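Glycerol-3-phosphate dehydrogenase [NAD(P)+] (Coxiella burnetii, PDB 3K96) probably catalyses the NAD(P)H-dependent reduction of dihydroxyacetone phosphate to sn-glycerol 3-phosphate, the key precursor for phospholipid synthesis. Local coordinates at residues W40-Q53 with L189-Y201. Residues are numbered along the deposited sequence; the frame is centred on the assembly and turned at random. Where two conformers were deposited one is given.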
loop_
_atom_site.group_PDB
_atom_site.type_symbol
_atom_site.label_atom_id
_atom_site.label_comp_id
_atom_site.label_asym_id
_atom_site.label_seq_id
_atom_site.Cartn_x
_atom_site.Cartn_y
_atom_site.Cartn_z
ATOM N N TRP A 40 -9.738 16.677 -11.087
ATOM C CA TRP A 40 -8.489 16.250 -11.684
ATOM C C TRP A 40 -8.192 17.009 -12.980
ATOM O O TRP A 40 -7.085 17.510 -13.157
ATOM C CB TRP A 40 -8.472 14.723 -11.849
ATOM C CG TRP A 40 -7.168 14.121 -12.361
ATOM C CD1 TRP A 40 -7.047 13.118 -13.290
ATOM C CD2 TRP A 40 -5.822 14.493 -12.005
ATOM N NE1 TRP A 40 -5.723 12.840 -13.525
ATOM C CE2 TRP A 40 -4.949 13.660 -12.744
ATOM C CE3 TRP A 40 -5.271 15.417 -11.118
ATOM C CZ2 TRP A 40 -3.568 13.739 -12.629
ATOM C CZ3 TRP A 40 -3.898 15.503 -11.022
ATOM C CH2 TRP A 40 -3.061 14.675 -11.771
ATOM N N GLY A 41 -9.162 17.096 -13.878
ATOM C CA GLY A 41 -8.943 17.865 -15.132
ATOM C C GLY A 41 -8.500 19.287 -14.879
ATOM O O GLY A 41 -7.586 19.804 -15.532
ATOM N N THR A 42 -9.128 19.919 -13.887
ATOM C CA THR A 42 -8.826 21.294 -13.544
ATOM C C THR A 42 -7.439 21.416 -12.907
ATOM O O THR A 42 -6.721 22.378 -13.171
ATOM C CB THR A 42 -9.885 21.882 -12.599
ATOM O OG1 THR A 42 -11.186 21.757 -13.184
ATOM C CG2 THR A 42 -9.599 23.355 -12.312
ATOM N N ALA A 43 -7.068 20.450 -12.063
ATOM C CA ALA A 43 -5.755 20.451 -11.419
ATOM C C ALA A 43 -4.649 20.329 -12.484
ATOM O O ALA A 43 -3.639 21.008 -12.421
ATOM C CB ALA A 43 -5.648 19.298 -10.386
ATOM N N LEU A 44 -4.842 19.442 -13.442
ATOM C CA LEU A 44 -3.877 19.292 -14.546
ATOM C C LEU A 44 -3.786 20.611 -15.338
ATOM O O LEU A 44 -2.698 21.032 -15.764
ATOM C CB LEU A 44 -4.290 18.140 -15.459
ATOM C CG LEU A 44 -3.960 16.741 -14.941
ATOM C CD1 LEU A 44 -4.794 15.681 -15.658
ATOM C CD2 LEU A 44 -2.452 16.485 -15.039
ATOM N N ALA A 45 -4.926 21.260 -15.524
ATOM C CA ALA A 45 -4.964 22.531 -16.255
ATOM C C ALA A 45 -4.161 23.588 -15.521
ATOM O O ALA A 45 -3.499 24.425 -16.153
ATOM C CB ALA A 45 -6.425 22.991 -16.483
ATOM N N LEU A 46 -4.199 23.548 -14.179
ATOM C CA LEU A 46 -3.439 24.490 -13.370
ATOM C C LEU A 46 -1.963 24.214 -13.442
ATOM O O LEU A 46 -1.164 25.136 -13.517
ATOM C CB LEU A 46 -3.870 24.458 -11.894
ATOM C CG LEU A 46 -5.211 25.074 -11.556
ATOM C CD1 LEU A 46 -5.597 24.775 -10.117
ATOM C CD2 LEU A 46 -5.135 26.587 -11.837
ATOM N N VAL A 47 -1.576 22.943 -13.355
ATOM C CA VAL A 47 -0.167 22.607 -13.437
ATOM C C VAL A 47 0.444 23.210 -14.707
ATOM O O VAL A 47 1.518 23.806 -14.659
ATOM C CB VAL A 47 0.050 21.085 -13.433
ATOM C CG1 VAL A 47 1.460 20.742 -13.874
ATOM C CG2 VAL A 47 -0.269 20.499 -12.017
ATOM N N LEU A 48 -0.235 23.040 -15.837
ATOM C CA LEU A 48 0.271 23.562 -17.105
ATOM C C LEU A 48 0.151 25.085 -17.212
ATOM O O LEU A 48 1.105 25.755 -17.583
ATOM C CB LEU A 48 -0.462 22.900 -18.288
ATOM C CG LEU A 48 -0.338 21.368 -18.374
ATOM C CD1 LEU A 48 -1.212 20.793 -19.469
ATOM C CD2 LEU A 48 1.109 20.945 -18.554
ATOM N N ALA A 49 -1.017 25.630 -16.891
ATOM C CA ALA A 49 -1.243 27.074 -17.027
ATOM C C ALA A 49 -0.301 27.886 -16.122
ATOM O O ALA A 49 0.181 28.966 -16.511
ATOM C CB ALA A 49 -2.747 27.439 -16.801
ATOM N N ARG A 50 0.012 27.345 -14.942
ATOM C CA ARG A 50 0.943 28.015 -14.031
ATOM C C ARG A 50 2.341 28.158 -14.597
ATOM O O ARG A 50 3.094 29.028 -14.166
ATOM C CB ARG A 50 1.025 27.295 -12.677
ATOM C CG ARG A 50 -0.173 27.563 -11.782
ATOM C CD ARG A 50 -0.242 26.533 -10.665
ATOM N NE ARG A 50 -1.372 26.749 -9.774
ATOM C CZ ARG A 50 -1.736 25.894 -8.820
ATOM N NH1 ARG A 50 -1.065 24.754 -8.656
ATOM N NH2 ARG A 50 -2.770 26.168 -8.035
ATOM N N LYS A 51 2.711 27.292 -15.525
ATOM C CA LYS A 51 4.036 27.371 -16.130
ATOM C C LYS A 51 4.001 28.348 -17.321
ATOM O O LYS A 51 5.014 28.589 -17.965
ATOM C CB LYS A 51 4.498 25.968 -16.545
ATOM C CG LYS A 51 4.518 24.964 -15.343
ATOM C CD LYS A 51 4.212 23.519 -15.796
ATOM C CE LYS A 51 5.385 22.752 -16.261
ATOM N NZ LYS A 51 6.155 22.264 -15.120
ATOM N N GLY A 52 2.830 28.912 -17.598
ATOM C CA GLY A 52 2.691 29.898 -18.671
ATOM C C GLY A 52 2.153 29.322 -19.970
ATOM O O GLY A 52 1.934 30.059 -20.928
ATOM N N GLN A 53 1.936 28.007 -20.010
ATOM C CA GLN A 53 1.370 27.375 -21.195
ATOM C C GLN A 53 -0.089 27.782 -21.344
ATOM O O GLN A 53 -0.807 27.951 -20.354
ATOM C CB GLN A 53 1.471 25.849 -21.083
ATOM C CG GLN A 53 2.898 25.331 -20.968
ATOM C CD GLN A 53 2.948 23.874 -20.558
ATOM O OE1 GLN A 53 2.065 23.086 -20.915
ATOM N NE2 GLN A 53 3.981 23.504 -19.784
ATOM N N LEU A 189 4.680 15.445 -23.975
ATOM C CA LEU A 189 3.851 15.537 -22.777
ATOM C C LEU A 189 4.674 15.679 -21.508
ATOM O O LEU A 189 4.356 16.506 -20.647
ATOM C CB LEU A 189 2.935 14.324 -22.664
ATOM C CG LEU A 189 1.808 14.293 -23.678
ATOM C CD1 LEU A 189 1.132 12.895 -23.696
ATOM C CD2 LEU A 189 0.824 15.409 -23.395
ATOM N N ILE A 190 5.724 14.885 -21.387
ATOM C CA ILE A 190 6.575 14.945 -20.203
ATOM C C ILE A 190 7.205 16.332 -20.141
ATOM O O ILE A 190 7.266 16.969 -19.086
ATOM C CB ILE A 190 7.622 13.836 -20.222
ATOM C CG1 ILE A 190 6.944 12.482 -19.986
ATOM C CG2 ILE A 190 8.688 14.058 -19.166
ATOM C CD1 ILE A 190 7.882 11.326 -20.058
ATOM N N GLU A 191 7.651 16.823 -21.286
ATOM C CA GLU A 191 8.212 18.158 -21.314
ATOM C C GLU A 191 7.209 19.204 -20.795
ATOM O O GLU A 191 7.583 20.097 -20.051
ATOM C CB GLU A 191 8.679 18.517 -22.713
ATOM C CG GLU A 191 9.396 19.862 -22.736
ATOM C CD GLU A 191 9.949 20.220 -24.100
ATOM O OE1 GLU A 191 9.364 19.783 -25.121
ATOM O OE2 GLU A 191 10.966 20.953 -24.134
ATOM N N ARG A 192 5.940 19.104 -21.187
ATOM C CA ARG A 192 4.940 20.059 -20.694
ATOM C C ARG A 192 4.596 19.941 -19.205
ATOM O O ARG A 192 4.387 20.943 -18.528
ATOM C CB ARG A 192 3.606 19.864 -21.420
ATOM C CG ARG A 192 3.460 20.511 -22.790
ATOM C CD ARG A 192 2.006 20.386 -23.217
ATOM N NE ARG A 192 1.718 20.975 -24.524
ATOM C CZ ARG A 192 1.368 22.238 -24.730
ATOM N NH1 ARG A 192 1.285 23.090 -23.732
ATOM N NH2 ARG A 192 1.101 22.651 -25.956
ATOM N N LEU A 193 4.501 18.702 -18.724
ATOM C CA LEU A 193 4.010 18.406 -17.370
ATOM C C LEU A 193 5.044 18.249 -16.271
ATOM O O LEU A 193 4.836 18.678 -15.140
ATOM C CB LEU A 193 3.215 17.094 -17.426
ATOM C CG LEU A 193 1.837 17.143 -18.073
ATOM C CD1 LEU A 193 1.404 15.769 -18.571
ATOM C CD2 LEU A 193 0.798 17.753 -17.103
ATOM N N HIS A 194 6.138 17.590 -16.607
ATOM C CA HIS A 194 7.160 17.307 -15.643
ATOM C C HIS A 194 7.762 18.550 -15.033
ATOM O O HIS A 194 8.062 19.528 -15.731
ATOM C CB HIS A 194 8.261 16.462 -16.252
ATOM C CG HIS A 194 9.288 16.058 -15.256
ATOM N ND1 HIS A 194 9.041 15.113 -14.286
ATOM C CD2 HIS A 194 10.552 16.493 -15.055
ATOM C CE1 HIS A 194 10.122 14.966 -13.541
ATOM N NE2 HIS A 194 11.052 15.796 -13.984
ATOM N N GLY A 195 7.929 18.512 -13.723
ATOM C CA GLY A 195 8.490 19.629 -13.020
ATOM C C GLY A 195 8.743 19.309 -11.579
ATOM O O GLY A 195 8.390 18.237 -11.090
ATOM N N GLN A 196 9.405 20.235 -10.914
ATOM C CA GLN A 196 9.760 20.137 -9.502
ATOM C C GLN A 196 8.842 19.305 -8.559
ATOM O O GLN A 196 9.278 18.267 -8.074
ATOM C CB GLN A 196 10.013 21.555 -8.954
ATOM C CG GLN A 196 9.090 22.657 -9.524
ATOM C CD GLN A 196 9.277 22.913 -11.033
ATOM O OE1 GLN A 196 10.284 22.528 -11.631
ATOM N NE2 GLN A 196 8.298 23.568 -11.642
ATOM N N ARG A 197 7.608 19.755 -8.299
ATOM C CA ARG A 197 6.688 19.051 -7.400
ATOM C C ARG A 197 5.721 18.098 -8.074
ATOM O O ARG A 197 5.079 17.299 -7.389
ATOM C CB ARG A 197 5.865 20.070 -6.623
ATOM C CG ARG A 197 6.694 21.118 -5.944
ATOM C CD ARG A 197 7.265 20.696 -4.626
ATOM N NE ARG A 197 6.309 20.917 -3.547
ATOM C CZ ARG A 197 6.624 20.929 -2.258
ATOM N NH1 ARG A 197 7.878 20.745 -1.872
ATOM N NH2 ARG A 197 5.685 21.142 -1.352
ATOM N N PHE A 198 5.566 18.216 -9.390
ATOM C CA PHE A 198 4.688 17.320 -10.155
ATOM C C PHE A 198 5.580 16.596 -11.129
ATOM O O PHE A 198 5.991 17.157 -12.159
ATOM C CB PHE A 198 3.588 18.084 -10.893
ATOM C CG PHE A 198 2.565 17.192 -11.529
ATOM C CD1 PHE A 198 1.497 16.713 -10.792
ATOM C CD2 PHE A 198 2.692 16.796 -12.843
ATOM C CE1 PHE A 198 0.544 15.881 -11.371
ATOM C CE2 PHE A 198 1.746 15.972 -13.431
ATOM C CZ PHE A 198 0.668 15.510 -12.686
ATOM N N ARG A 199 5.884 15.350 -10.798
ATOM C CA ARG A 199 6.827 14.574 -11.566
ATOM C C ARG A 199 6.160 13.461 -12.365
ATOM O O ARG A 199 5.298 12.743 -11.857
ATOM C CB ARG A 199 7.898 14.046 -10.627
ATOM C CG ARG A 199 8.477 15.161 -9.760
ATOM C CD ARG A 199 9.639 14.712 -8.894
ATOM N NE ARG A 199 10.872 14.597 -9.665
ATOM C CZ ARG A 199 11.639 15.639 -10.010
ATOM N NH1 ARG A 199 12.749 15.451 -10.715
ATOM N NH2 ARG A 199 11.296 16.875 -9.664
ATOM N N VAL A 200 6.581 13.339 -13.623
ATOM C CA VAL A 200 5.983 12.407 -14.570
ATOM C C VAL A 200 7.046 11.488 -15.088
ATOM O O VAL A 200 8.035 11.936 -15.655
ATOM C CB VAL A 200 5.345 13.187 -15.750
ATOM C CG1 VAL A 200 4.707 12.247 -16.733
ATOM C CG2 VAL A 200 4.335 14.179 -15.220
ATOM N N TYR A 201 6.844 10.197 -14.883
ATOM C CA TYR A 201 7.817 9.209 -15.281
ATOM C C TYR A 201 7.328 8.340 -16.445
ATOM O O TYR A 201 6.221 7.834 -16.424
ATOM C CB TYR A 201 8.186 8.356 -14.072
ATOM C CG TYR A 201 8.771 9.194 -12.945
ATOM C CD1 TYR A 201 10.098 9.629 -12.990
ATOM C CD2 TYR A 201 8.006 9.558 -11.848
ATOM C CE1 TYR A 201 10.639 10.395 -11.971
ATOM C CE2 TYR A 201 8.545 10.324 -10.811
ATOM C CZ TYR A 201 9.858 10.751 -10.884
ATOM O OH TYR A 201 10.410 11.514 -9.866
HETATM O O HOH W 1 5.268 20.326 -13.160
#
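Q53 and R192 hold each other through two hydrogen bonds that use both ends of the Q53 amide. Q53 NE2 gives a nearly straight bond (167°) to the backbone R192 O, 2.9 Å away, in the carbonyl plane and on a lone pair. In return R192 NH1 reaches Q53 OE1 at 2.9 Å; the oxygen lies close to the guanidinium plane, but the donor stands above the plane of the amide carbonyl, and the two flat groups are turned 56° apart. With both amide atoms engaged, the rotation of the Q53 amide is fixed. R192 runs extended from CG to NE alongside OE1, and its other terminal nitrogen, NH2, bonds to H30 O.

K51 bends at chi2, chi3 and chi4 so that its ammonium group curls over the end of helix 183-193. NZ makes a weak bond to H194 O (3.4 Å) and donates to a water at 2.9 Å, which in turn donates to L193 O.

This joins the first helix of a Rossmann fold to the far edge of the same sheet: helix 39-49 follows strand 32-35 and probably the glycine-rich dinucleotide turn, whereas 198-203 is the outermost strand beyond the antiparallel step. G52, with positive phi, closes the helix in a Schellman motif and turns the chain toward strand 55-58.

The apolar contacts lie along the helix. L48 CD2 packs on L193 CD2 at 3.5 Å, and L44 CD2 touches both L193 CD2 and F198 CZ. F198, its ring anti to the backbone N (chi1 -172°), points at the helix and meets W40 edge to edge, CE1 to CH2 at 3.8 Å. V168 of helix 165-169 also packs on W40, V47 and F198, and W40 is a predicted NADPH-binding residue.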